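Local coordinates for designed helical repeat protein (Synthetic construct, PDB 5CWG) that has no known natural activity, being a de novo designed helical repeat protein whose stacked helices were built to explore repeat architectures, at residues Ala48-Ser53 with Arg90-Ala95; Ser78-Ala83 with Tyr125-Ala130; Ala142-Arg147 with Lys190-Leu195. All blocks are in the same frame, centred on the assembly; numbering follows the deposited sequence.

Contact 1: residues Ala48-Ser53 with Arg90-Ala95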
ATOM      1  N   ALA A  48      -5.318   7.305  12.390  1.00 11.53           N
ATOM      2  CA  ALA A  48      -4.406   6.302  12.898  1.00 12.17           C
ATOM      3  C   ALA A  48      -3.211   6.928  13.662  1.00 12.87           C
ATOM      4  O   ALA A  48      -2.350   6.199  14.147  1.00 15.22           O
ATOM      5  CB  ALA A  48      -3.878   5.398  11.744  1.00 11.99           C
ATOM      6  N   GLY A  49      -3.147   8.246  13.718  1.00 12.25           N
ATOM      7  CA  GLY A  49      -2.059   8.924  14.404  1.00 13.02           C
ATOM      8  C   GLY A  49      -0.719   8.754  13.726  1.00 13.96           C
ATOM      9  O   GLY A  49       0.322   8.769  14.398  1.00 15.36           O
ATOM     10  N   ILE A  50      -0.731   8.642  12.397  1.00 13.40           N
ATOM     11  CA  ILE A  50       0.498   8.418  11.630  1.00 14.82           C
ATOM     12  C   ILE A  50       0.663   9.441  10.515  1.00 15.51           C
ATOM     13  O   ILE A  50       1.432   9.220   9.585  1.00 16.83           O
ATOM     14  CB  ILE A  50       0.561   6.988  11.077  1.00 14.44           C
ATOM     15  CG1 ILE A  50      -0.566   6.722  10.084  1.00 13.90           C
ATOM     16  CG2 ILE A  50       0.630   5.989  12.233  1.00 16.23           C
ATOM     17  CD1 ILE A  50      -0.506   5.381   9.388  1.00 13.30           C
ATOM     18  N   ASP A  51      -0.012  10.580  10.627  1.00 15.30           N
ATOM     19  CA  ASP A  51      -0.007  11.606   9.581  1.00 15.82           C
ATOM     20  C   ASP A  51       1.203  12.544   9.662  1.00 16.78           C
ATOM     21  O   ASP A  51       1.068  13.754   9.586  1.00 18.47           O
ATOM     22  CB  ASP A  51      -1.308  12.420   9.573  1.00 16.66           C
ATOM     23  CG  ASP A  51      -1.594  13.088  10.886  1.00 17.90           C
ATOM     24  OD1 ASP A  51      -1.408  12.451  11.939  1.00 17.47           O
ATOM     25  OD2 ASP A  51      -2.008  14.260  10.837  1.00 20.06           O
ATOM     26  N   SER A  52       2.387  11.960   9.759  1.00 16.15           N
ATOM     27  CA  SER A  52       3.598  12.718   9.534  1.00 16.88           C
ATOM     28  C   SER A  52       3.715  13.065   8.056  1.00 16.54           C
ATOM     29  O   SER A  52       3.161  12.380   7.199  1.00 15.75           O
ATOM     30  CB  SER A  52       4.817  11.905   9.945  1.00 18.50           C
ATOM     31  OG  SER A  52       4.909  10.725   9.150  1.00 19.00           O
ATOM     32  N   SER A  53       4.466  14.120   7.753  0.55 17.89           N
ATOM     33  CA  SER A  53       4.711  14.494   6.358  0.55 19.02           C
ATOM     34  C   SER A  53       5.331  13.316   5.620  0.55 17.56           C
ATOM     35  O   SER A  53       5.055  13.080   4.442  0.55 15.84           O
ATOM     36  CB  SER A  53       5.616  15.730   6.252  0.55 22.72           C
ATOM     37  OG  SER A  53       4.846  16.911   6.374  0.55 24.59           O
ATOM     38  N   ARG A  90      -6.408   0.859   4.116  1.00 10.70           N
ATOM     39  CA  ARG A  90      -6.396  -0.410   4.815  1.00 11.59           C
ATOM     40  C   ARG A  90      -5.183  -0.606   5.697  1.00 11.79           C
ATOM     41  O   ARG A  90      -5.281  -1.139   6.792  1.00 12.10           O
ATOM     42  CB  ARG A  90      -6.575  -1.568   3.833  1.00 15.30           C
ATOM     43  CG  ARG A  90      -7.975  -1.563   3.157  1.00 17.58           C
ATOM     44  CD  ARG A  90      -8.298  -2.847   2.387  1.00 26.63           C
ATOM     45  NE  ARG A  90      -7.386  -3.098   1.276  1.00 29.86           N
ATOM     46  CZ  ARG A  90      -7.520  -2.582   0.058  1.00 30.82           C
ATOM     47  NH1 ARG A  90      -8.528  -1.771  -0.219  1.00 30.82           N
ATOM     48  NH2 ARG A  90      -6.633  -2.858  -0.886  1.00 32.54           N
ATOM     49  N   VAL A  91      -4.022  -0.180   5.218  1.00 11.38           N
ATOM     50  CA  VAL A  91      -2.809  -0.248   6.025  1.00 11.94           C
ATOM     51  C   VAL A  91      -2.947   0.621   7.276  1.00 10.73           C
ATOM     52  O   VAL A  91      -2.614   0.176   8.391  1.00 11.63           O
ATOM     53  CB  VAL A  91      -1.574   0.141   5.194  1.00 14.36           C
ATOM     54  CG1 VAL A  91      -0.361   0.332   6.061  1.00 15.09           C
ATOM     55  CG2 VAL A  91      -1.243  -0.963   4.185  1.00 18.58           C
ATOM     56  N   ALA A  92      -3.425   1.843   7.070  1.00 10.51           N
ATOM     57  CA  ALA A  92      -3.605   2.759   8.200  1.00 10.47           C
ATOM     58  C   ALA A  92      -4.600   2.207   9.214  1.00 10.92           C
ATOM     59  O   ALA A  92      -4.390   2.350  10.426  1.00 11.87           O
ATOM     60  CB  ALA A  92      -4.080   4.073   7.706  1.00 12.35           C
ATOM     61  N   GLU A  93      -5.675   1.595   8.736  1.00 10.78           N
ATOM     62  CA  GLU A  93      -6.658   1.000   9.628  1.00 11.99           C
ATOM     63  C   GLU A  93      -6.082  -0.141  10.434  1.00 11.51           C
ATOM     64  O   GLU A  93      -6.354  -0.266  11.640  1.00 11.73           O
ATOM     65  CB  GLU A  93      -7.903   0.527   8.836  1.00 14.68           C
ATOM     66  CG  GLU A  93      -8.740   1.670   8.297  1.00 17.43           C
ATOM     67  CD  GLU A  93      -9.744   1.275   7.207  1.00 21.48           C
ATOM     68  OE1 GLU A  93      -9.650   0.176   6.578  1.00 22.80           O
ATOM     69  OE2 GLU A  93     -10.607   2.124   6.942  1.00 23.46           O
ATOM     70  N   ALA A  94      -5.271  -0.989   9.808  1.00 11.31           N
ATOM     71  CA  ALA A  94      -4.628  -2.082  10.509  1.00 11.73           C
ATOM     72  C   ALA A  94      -3.626  -1.563  11.522  1.00 11.36           C
ATOM     73  O   ALA A  94      -3.509  -2.099  12.637  1.00 11.80           O
ATOM     74  CB  ALA A  94      -3.964  -3.042   9.531  1.00 13.49           C
ATOM     75  N   ALA A  95      -2.875  -0.534  11.140  1.00 10.50           N
ATOM     76  CA  ALA A  95      -1.924   0.062  12.053  1.00 11.26           C
ATOM     77  C   ALA A  95      -2.648   0.604  13.284  1.00 10.71           C
ATOM     78  O   ALA A  95      -2.204   0.408  14.418  1.00 11.98           O
ATOM     79  CB  ALA A  95      -1.136   1.170  11.339  1.00 12.85           C
TER

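Contact 2: residues Ser78-Ala83 with Tyr125-Ala130. With EDO (1,2-ethanediol), chain B.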
ATOM      1  N   SER A  78      -7.788   6.899 -13.247  1.00 12.15           N
ATOM      2  CA  SER A  78      -8.545   7.289 -12.060  1.00 12.33           C
ATOM      3  C   SER A  78      -8.829   6.091 -11.168  1.00 12.31           C
ATOM      4  O   SER A  78      -8.728   6.190  -9.938  1.00 12.86           O
ATOM      5  CB  SER A  78      -9.824   7.997 -12.467  1.00 13.11           C
ATOM      6  OG  SER A  78      -9.566   9.282 -12.970  1.00 15.83           O
ATOM      7  N   GLU A  79      -9.208   4.970 -11.762  0.67 12.81           N
ATOM      8  CA  GLU A  79      -9.470   3.804 -10.956  0.67 12.41           C
ATOM      9  C   GLU A  79      -8.204   3.334 -10.250  0.67 11.39           C
ATOM     10  O   GLU A  79      -8.248   2.896  -9.110  0.67 12.04           O
ATOM     11  CB  GLU A  79     -10.107   2.711 -11.803  0.67 15.46           C
ATOM     12  CG  GLU A  79     -11.547   3.052 -12.264  0.67 19.40           C
ATOM     13  CD  GLU A  79     -12.146   2.034 -13.216  0.67 26.81           C
ATOM     14  OE1 GLU A  79     -13.325   2.207 -13.614  0.67 30.27           O
ATOM     15  OE2 GLU A  79     -11.449   1.068 -13.588  0.67 27.55           O
ATOM     16  N   ALA A  80      -7.072   3.430 -10.935  1.00 11.88           N
ATOM     17  CA  ALA A  80      -5.802   3.041 -10.343  1.00 12.02           C
ATOM     18  C   ALA A  80      -5.455   3.917  -9.133  1.00 11.93           C
ATOM     19  O   ALA A  80      -5.043   3.413  -8.083  1.00 12.34           O
ATOM     20  CB  ALA A  80      -4.667   3.107 -11.399  1.00 12.14           C
ATOM     21  N   ALA A  81      -5.643   5.221  -9.275  1.00 10.96           N
ATOM     22  CA  ALA A  81      -5.368   6.143  -8.177  1.00 10.26           C
ATOM     23  C   ALA A  81      -6.242   5.825  -6.981  1.00 10.16           C
ATOM     24  O   ALA A  81      -5.785   5.825  -5.826  1.00 10.95           O
ATOM     25  CB  ALA A  81      -5.588   7.548  -8.626  1.00 11.56           C
ATOM     26  N   ARG A  82      -7.528   5.603  -7.212  1.00 10.41           N
ATOM     27  CA  ARG A  82      -8.457   5.318  -6.139  1.00 10.97           C
ATOM     28  C   ARG A  82      -8.094   4.020  -5.448  1.00 10.86           C
ATOM     29  O   ARG A  82      -8.143   3.928  -4.218  1.00 11.29           O
ATOM     30  CB  ARG A  82      -9.900   5.316  -6.651  1.00 11.73           C
ATOM     31  CG  ARG A  82     -10.383   6.657  -7.118  1.00 12.99           C
ATOM     32  CD  ARG A  82     -11.842   6.586  -7.614  1.00 14.28           C
ATOM     33  NE  ARG A  82     -12.344   7.883  -8.077  1.00 14.97           N
ATOM     34  CZ  ARG A  82     -12.752   8.875  -7.275  1.00 14.13           C
ATOM     35  NH1 ARG A  82     -12.739   8.715  -5.961  1.00 14.01           N
ATOM     36  NH2 ARG A  82     -13.157  10.026  -7.802  1.00 14.64           N
ATOM     37  N   ALA A  83      -7.750   2.989  -6.223  1.00 10.75           N
ATOM     38  CA  ALA A  83      -7.409   1.709  -5.638  1.00 10.96           C
ATOM     39  C   ALA A  83      -6.156   1.796  -4.757  1.00 11.22           C
ATOM     40  O   ALA A  83      -6.060   1.133  -3.697  1.00 11.30           O
ATOM     41  CB  ALA A  83      -7.238   0.645  -6.729  1.00 12.87           C
ATOM     42  N   TYR A 125      -3.388  -8.427 -14.144  1.00 14.43           N
ATOM     43  CA  TYR A 125      -4.368  -8.807 -13.130  1.00 15.71           C
ATOM     44  C   TYR A 125      -5.006  -7.554 -12.502  1.00 14.72           C
ATOM     45  O   TYR A 125      -4.576  -6.438 -12.720  1.00 16.17           O
ATOM     46  CB  TYR A 125      -3.672  -9.624 -12.044  1.00 17.89           C
ATOM     47  CG  TYR A 125      -3.005 -10.922 -12.500  1.00 19.66           C
ATOM     48  CD1 TYR A 125      -3.422 -11.606 -13.630  1.00 22.63           C
ATOM     49  CD2 TYR A 125      -1.958 -11.462 -11.773  1.00 22.57           C
ATOM     50  CE1 TYR A 125      -2.820 -12.788 -14.015  1.00 25.19           C
ATOM     51  CE2 TYR A 125      -1.326 -12.641 -12.176  1.00 24.15           C
ATOM     52  CZ  TYR A 125      -1.766 -13.295 -13.289  1.00 26.95           C
ATOM     53  OH  TYR A 125      -1.157 -14.476 -13.673  1.00 31.93           O
ATOM     54  N   ASP A 126      -6.071  -7.760 -11.741  1.00 16.04           N
ATOM     55  CA  ASP A 126      -6.782  -6.638 -11.133  1.00 16.24           C
ATOM     56  C   ASP A 126      -5.978  -5.973 -10.010  1.00 15.76           C
ATOM     57  O   ASP A 126      -5.422  -6.633  -9.136  1.00 15.88           O
ATOM     58  CB  ASP A 126      -8.125  -7.093 -10.592  1.00 19.01           C
ATOM     59  CG  ASP A 126      -8.916  -5.956  -9.973  1.00 21.40           C
ATOM     60  OD1 ASP A 126      -9.402  -5.077 -10.724  1.00 24.70           O
ATOM     61  OD2 ASP A 126      -9.063  -5.949  -8.739  1.00 21.50           O
ATOM     62  N   ILE A 127      -5.933  -4.646 -10.047  1.00 15.96           N
ATOM     63  CA  ILE A 127      -5.189  -3.882  -9.051  1.00 14.71           C
ATOM     64  C   ILE A 127      -5.751  -4.047  -7.637  1.00 14.72           C
ATOM     65  O   ILE A 127      -5.004  -4.291  -6.710  1.00 14.40           O
ATOM     66  CB  ILE A 127      -5.174  -2.384  -9.421  1.00 14.99           C
ATOM     67  CG1 ILE A 127      -4.348  -2.148 -10.689  1.00 15.05           C
ATOM     68  CG2 ILE A 127      -4.657  -1.514  -8.271  1.00 17.14           C
ATOM     69  CD1 ILE A 127      -4.472  -0.755 -11.222  1.00 17.37           C
ATOM     70  N   SER A 128      -7.059  -3.893  -7.488  0.61 16.48           N
ATOM     71  CA  SER A 128      -7.679  -3.983  -6.165  0.61 17.17           C
ATOM     72  C   SER A 128      -7.475  -5.342  -5.519  0.61 16.00           C
ATOM     73  O   SER A 128      -7.190  -5.426  -4.332  0.61 15.63           O
ATOM     74  CB  SER A 128      -9.168  -3.669  -6.238  0.61 19.37           C
ATOM     75  OG  SER A 128      -9.369  -2.326  -6.616  0.61 20.21           O
ATOM     76  N   GLU A 129      -7.639  -6.401  -6.294  1.00 16.08           N
ATOM     77  CA  GLU A 129      -7.432  -7.754  -5.787  1.00 17.31           C
ATOM     78  C   GLU A 129      -6.005  -7.932  -5.243  1.00 15.64           C
ATOM     79  O   GLU A 129      -5.788  -8.505  -4.178  1.00 15.89           O
ATOM     80  CB  GLU A 129      -7.707  -8.735  -6.892  1.00 22.17           C
ATOM     81  CG  GLU A 129      -7.708 -10.185  -6.509  1.00 29.53           C
ATOM     82  CD  GLU A 129      -7.938 -11.078  -7.720  1.00 38.26           C
ATOM     83  OE1 GLU A 129      -8.586 -12.130  -7.573  1.00 42.15           O
ATOM     84  OE2 GLU A 129      -7.458 -10.728  -8.820  1.00 41.15           O
ATOM     85  N   ALA A 130      -5.023  -7.450  -5.995  1.00 14.10           N
ATOM     86  CA  ALA A 130      -3.635  -7.565  -5.588  1.00 14.20           C
ATOM     87  C   ALA A 130      -3.377  -6.705  -4.348  1.00 13.58           C
ATOM     88  O   ALA A 130      -2.682  -7.116  -3.412  1.00 14.14           O
ATOM     89  CB  ALA A 130      -2.725  -7.158  -6.750  1.00 14.20           C
TER
HETATM   90  C1  EDO B 301     -11.122   6.690  -3.184  1.00 16.45           C
HETATM   91  O1  EDO B 301     -12.109   6.565  -4.207  1.00 16.10           O
HETATM   92  C2  EDO B 301     -10.960   8.141  -2.825  1.00 18.15           C
HETATM   93  O2  EDO B 301     -12.183   8.689  -2.315  1.00 21.14           O

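Contact 3: residues Ala142-Arg147 with Lys190-Leu195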
ATOM      1  N   ALA A 142       0.238  -7.639  11.625  1.00 11.94           N
ATOM      2  CA  ALA A 142       0.050  -6.591  12.629  1.00 13.39           C
ATOM      3  C   ALA A 142      -0.835  -7.079  13.761  1.00 13.16           C
ATOM      4  O   ALA A 142      -0.516  -6.876  14.934  1.00 13.78           O
ATOM      5  CB  ALA A 142      -0.544  -5.364  11.978  1.00 15.19           C
ATOM      6  N   GLU A 143      -1.973  -7.670  13.414  1.00 13.13           N
ATOM      7  CA  GLU A 143      -2.896  -8.144  14.430  1.00 14.67           C
ATOM      8  C   GLU A 143      -2.283  -9.267  15.242  1.00 14.22           C
ATOM      9  O   GLU A 143      -2.468  -9.324  16.461  1.00 14.81           O
ATOM     10  CB  GLU A 143      -4.233  -8.527  13.791  1.00 19.63           C
ATOM     11  CG  GLU A 143      -4.933  -7.250  13.308  1.00 24.33           C
ATOM     12  CD  GLU A 143      -6.342  -7.430  12.799  1.00 31.52           C
ATOM     13  OE1 GLU A 143      -6.855  -8.566  12.853  1.00 35.27           O
ATOM     14  OE2 GLU A 143      -6.920  -6.419  12.326  1.00 33.92           O
ATOM     15  N   ALA A 144      -1.520 -10.144  14.599  1.00 13.78           N
ATOM     16  CA  ALA A 144      -0.863 -11.223  15.312  1.00 13.55           C
ATOM     17  C   ALA A 144       0.180 -10.673  16.281  1.00 13.64           C
ATOM     18  O   ALA A 144       0.330 -11.176  17.398  1.00 14.33           O
ATOM     19  CB  ALA A 144      -0.218 -12.207  14.342  1.00 14.75           C
ATOM     20  N   ALA A 145       0.934  -9.662  15.850  1.00 13.82           N
ATOM     21  CA  ALA A 145       1.950  -9.061  16.709  1.00 14.80           C
ATOM     22  C   ALA A 145       1.273  -8.431  17.943  1.00 13.59           C
ATOM     23  O   ALA A 145       1.743  -8.618  19.064  1.00 14.29           O
ATOM     24  CB  ALA A 145       2.733  -8.029  15.942  1.00 16.12           C
ATOM     25  N   LYS A 146       0.193  -7.674  17.755  1.00 13.99           N
ATOM     26  CA  LYS A 146      -0.508  -7.100  18.909  1.00 14.40           C
ATOM     27  C   LYS A 146      -1.007  -8.183  19.845  1.00 13.97           C
ATOM     28  O   LYS A 146      -0.837  -8.080  21.063  1.00 15.27           O
ATOM     29  CB  LYS A 146      -1.642  -6.176  18.462  1.00 16.32           C
ATOM     30  CG  LYS A 146      -2.559  -5.657  19.608  1.00 17.24           C
ATOM     31  CD  LYS A 146      -1.826  -4.818  20.668  1.00 17.84           C
ATOM     32  CE  LYS A 146      -2.698  -4.462  21.875  1.00 19.00           C
ATOM     33  NZ  LYS A 146      -3.065  -5.631  22.788  1.00 20.65           N
ATOM     34  N   ARG A 147      -1.643  -9.213  19.300  1.00 13.34           N
ATOM     35  CA  ARG A 147      -2.199 -10.262  20.127  1.00 14.58           C
ATOM     36  C   ARG A 147      -1.115 -10.921  20.957  1.00 13.92           C
ATOM     37  O   ARG A 147      -1.362 -11.282  22.101  1.00 15.94           O
ATOM     38  CB  ARG A 147      -2.946 -11.308  19.282  1.00 15.99           C
ATOM     39  CG  ARG A 147      -4.303 -10.877  18.830  1.00 19.87           C
ATOM     40  CD  ARG A 147      -4.920 -11.854  17.825  1.00 25.25           C
ATOM     41  NE  ARG A 147      -4.749 -13.265  18.179  1.00 29.23           N
ATOM     42  CZ  ARG A 147      -5.476 -13.908  19.087  1.00 32.49           C
ATOM     43  NH1 ARG A 147      -6.421 -13.276  19.753  1.00 32.40           N
ATOM     44  NH2 ARG A 147      -5.253 -15.190  19.335  1.00 35.23           N
ATOM     45  N   LYS A 190       1.247 -17.979  12.865  1.00 20.30           N
ATOM     46  CA  LYS A 190       1.436 -19.215  13.602  1.00 23.89           C
ATOM     47  C   LYS A 190       2.566 -19.096  14.614  1.00 24.68           C
ATOM     48  O   LYS A 190       2.427 -19.554  15.751  1.00 28.18           O
ATOM     49  CB  LYS A 190       1.691 -20.374  12.653  1.00 28.62           C
ATOM     50  CG  LYS A 190       0.468 -20.804  11.893  1.00 33.95           C
ATOM     51  CD  LYS A 190       0.847 -21.824  10.835  1.00 38.96           C
ATOM     52  CE  LYS A 190      -0.324 -22.195   9.946  1.00 43.32           C
ATOM     53  NZ  LYS A 190       0.122 -23.107   8.856  1.00 45.00           N
ATOM     54  N   LYS A 191       3.679 -18.479  14.210  1.00 23.54           N
ATOM     55  CA  LYS A 191       4.812 -18.321  15.114  1.00 24.77           C
ATOM     56  C   LYS A 191       4.528 -17.331  16.254  1.00 23.55           C
ATOM     57  O   LYS A 191       4.936 -17.542  17.405  1.00 25.95           O
ATOM     58  CB  LYS A 191       6.065 -17.961  14.320  1.00 27.20           C
ATOM     59  CG  LYS A 191       6.605 -19.184  13.570  1.00 31.83           C
ATOM     60  CD  LYS A 191       7.955 -18.958  12.909  1.00 36.09           C
ATOM     61  CE  LYS A 191       8.571 -20.296  12.489  1.00 40.11           C
ATOM     62  NZ  LYS A 191       9.696 -20.117  11.549  1.00 41.92           N
ATOM     63  N   ALA A 192       3.820 -16.259  15.942  1.00 20.06           N
ATOM     64  CA  ALA A 192       3.455 -15.290  16.970  1.00 19.91           C
ATOM     65  C   ALA A 192       2.548 -15.923  18.020  1.00 23.88           C
ATOM     66  O   ALA A 192       2.719 -15.694  19.220  1.00 24.89           O
ATOM     67  CB  ALA A 192       2.766 -14.099  16.339  1.00 17.57           C
ATOM     68  N   GLU A 193       1.577 -16.710  17.567  1.00 25.34           N
ATOM     69  CA  GLU A 193       0.619 -17.344  18.471  1.00 30.45           C
ATOM     70  C   GLU A 193       1.303 -18.365  19.362  1.00 33.62           C
ATOM     71  O   GLU A 193       0.940 -18.545  20.523  1.00 34.20           O
ATOM     72  CB  GLU A 193      -0.489 -18.016  17.670  1.00 33.88           C
ATOM     73  CG  GLU A 193      -1.389 -17.038  16.971  1.00 38.38           C
ATOM     74  CD  GLU A 193      -2.655 -17.667  16.450  1.00 43.63           C
ATOM     75  OE1 GLU A 193      -2.730 -18.916  16.420  1.00 46.13           O
ATOM     76  OE2 GLU A 193      -3.582 -16.905  16.087  1.00 45.68           O
ATOM     77  N   GLU A 194       2.287 -19.052  18.795  1.00 37.77           N
ATOM     78  CA  GLU A 194       3.065 -20.027  19.530  1.00 45.71           C
ATOM     79  C   GLU A 194       3.848 -19.324  20.633  1.00 47.75           C
ATOM     80  O   GLU A 194       3.933 -19.810  21.764  1.00 47.78           O
ATOM     81  CB  GLU A 194       3.993 -20.742  18.553  1.00 51.23           C
ATOM     82  CG  GLU A 194       5.274 -21.279  19.135  1.00 56.46           C
ATOM     83  CD  GLU A 194       6.141 -21.897  18.068  1.00 59.87           C
ATOM     84  OE1 GLU A 194       7.369 -21.681  18.109  1.00 61.80           O
ATOM     85  OE2 GLU A 194       5.595 -22.581  17.176  1.00 61.10           O
ATOM     86  N   LEU A 195       4.405 -18.169  20.295  1.00 48.97           N
ATOM     87  CA  LEU A 195       5.133 -17.349  21.254  1.00 49.91           C
ATOM     88  C   LEU A 195       4.196 -16.867  22.359  1.00 48.66           C
ATOM     89  O   LEU A 195       4.508 -16.966  23.551  1.00 49.29           O
ATOM     90  CB  LEU A 195       5.748 -16.147  20.542  1.00 52.24           C
ATOM     91  CG  LEU A 195       6.829 -15.402  21.320  1.00 54.56           C
ATOM     92  CD1 LEU A 195       8.132 -16.182  21.277  1.00 55.48           C
ATOM     93  CD2 LEU A 195       7.013 -14.002  20.762  1.00 55.29           C
TER

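Contact 1: residues Ala48-Ser53 with Arg90-Ala95
The Schellman turn that ends helix 27-47 brings A48 and I50 against A92 on helix 77-98, the second helix further along the chain. A48 makes the closest approach: its methyl points at the neighbouring helix, and CB lies 3.4 Å from the carbonyl oxygen A92 O. The two alanine methyls also meet, A48 CB to A92 CB being 4.3 Å; the small side chains allow the backbones to come near, the CA atoms of A48 and A92 being 5.9 Å apart. Such alanine-on-alanine packing draws this pair of helices of the repeat protein together, and here it continues into the loop. G49, at positive phi (68°), turns the chain out of the helix, and I50 points toward helix 77-98. With CG1 set between its backbone N and carbonyl carbon (chi1 63°) and the chain then extended, I50 sends CD1 to the methyl of A92, 4.2 Å from A92 CB. I50 is buried, resting also on A45 of helix 27-47 and on L106 of helix 103-123, while A92 touches A44. Further along the loop, S52 N makes a weak bond to I50 O, and S52 OG caps V55 N at the start of helix 53-73.

Contact 2: residues Ser78-Ala83 with Tyr125-Ala130
A83 turns its methyl into the start of helix 127-148, where CB meets I127 CG2 at 3.7 Å; in one of its two conformers S128 also brings OG to 3.7 Å from A83 CB. One turn earlier, the A80 methyl receives the other end of the isoleucine, A80 CB to I127 CD1 being 3.9 Å. I127 reaches both alanines because CG2 stands anti to its backbone N while CG1 lies beside that N (chi1 -68°), sending the two branches to successive turns of helix 77-98. V117 and Q121 of helix 103-123 also touch I127. Just before it, D126 is the N-cap: OD2 accepts from E129 N at 2.9 Å, on its anti side and 24° out of the carboxylate plane, tying down the first turn. On helix 77-98, the extended R82 offers NH1 to O1 of a 1,2-ethanediol, probably from the crystallisation liquor, at 2.8 Å and 157°; the oxygen lies at the guanidinium edge. R82 NH2 forms a salt bridge with E36 of helix 27-47, and an alanine here would probably leave that carboxylate without its mate. The contact is carried by methyl and isoleucine side chains, consistent with neighbouring helices of a repeat array packed through apolar surfaces, with charged groups at its margin.

Contact 3: residues Ala142-Arg147 with Lys190-Leu195
Helices 127-148 and 177-195 come closest in these segments at A144 and A192, whose CA atoms are 6.2 Å apart. The pairing joins two helices that are next but one in the chain, near the C-terminal end of the designed helical repeat, and small residues permit the close approach. A144 and A192 point at each other, their methyls meeting with CB to CB at 4.1 Å, and A192 CB also lies 3.9 Å from the carbonyl oxygen A144 O. Both alanines are buried, and I150, in the loop after helix 127-148, touches both A192 and A145. Beside this apolar pair, R147 and E193 place opposite charges near each other at the edge of the contact. R147 leaves its helix with CG beside the backbone N and bends at chi3 (43°), turning the guanidinium toward helix 177-195; E193 runs extended beyond CG, so its carboxylate comes nearer to the facing helix than its CB direction alone would bring it. The two planes are turned 66° apart, and the acid meets the guanidinium obliquely. E193 has its stronger polar partner within its own helix, where OE2 forms a salt bridge with R189 NH1; OE2 also stands 4.0 Å from R147 NH2, beyond a salt bridge, so the attraction is probably modest.

Overall arrangement
From the N terminus, contact 1 opens in the loop after helix 27-47 and closes on helix 77-98, with helix 53-73 lying almost wholly inside the loop it spans. Before it closes, contact 2 has opened nearer the start of helix 77-98; it closes at the beginning of helix 127-148, so the two cross along the chain. They share helix 77-98 but lie on opposite sides of the chain's centre, their centres about 20 Å apart. Contact 3 follows both in series, running from the later part of helix 127-148 to helix 177-195, its centre about 30 Å from that of contact 2. Helices 77-98 and 127-148 thereby link helix 27-47's end to helix 177-195.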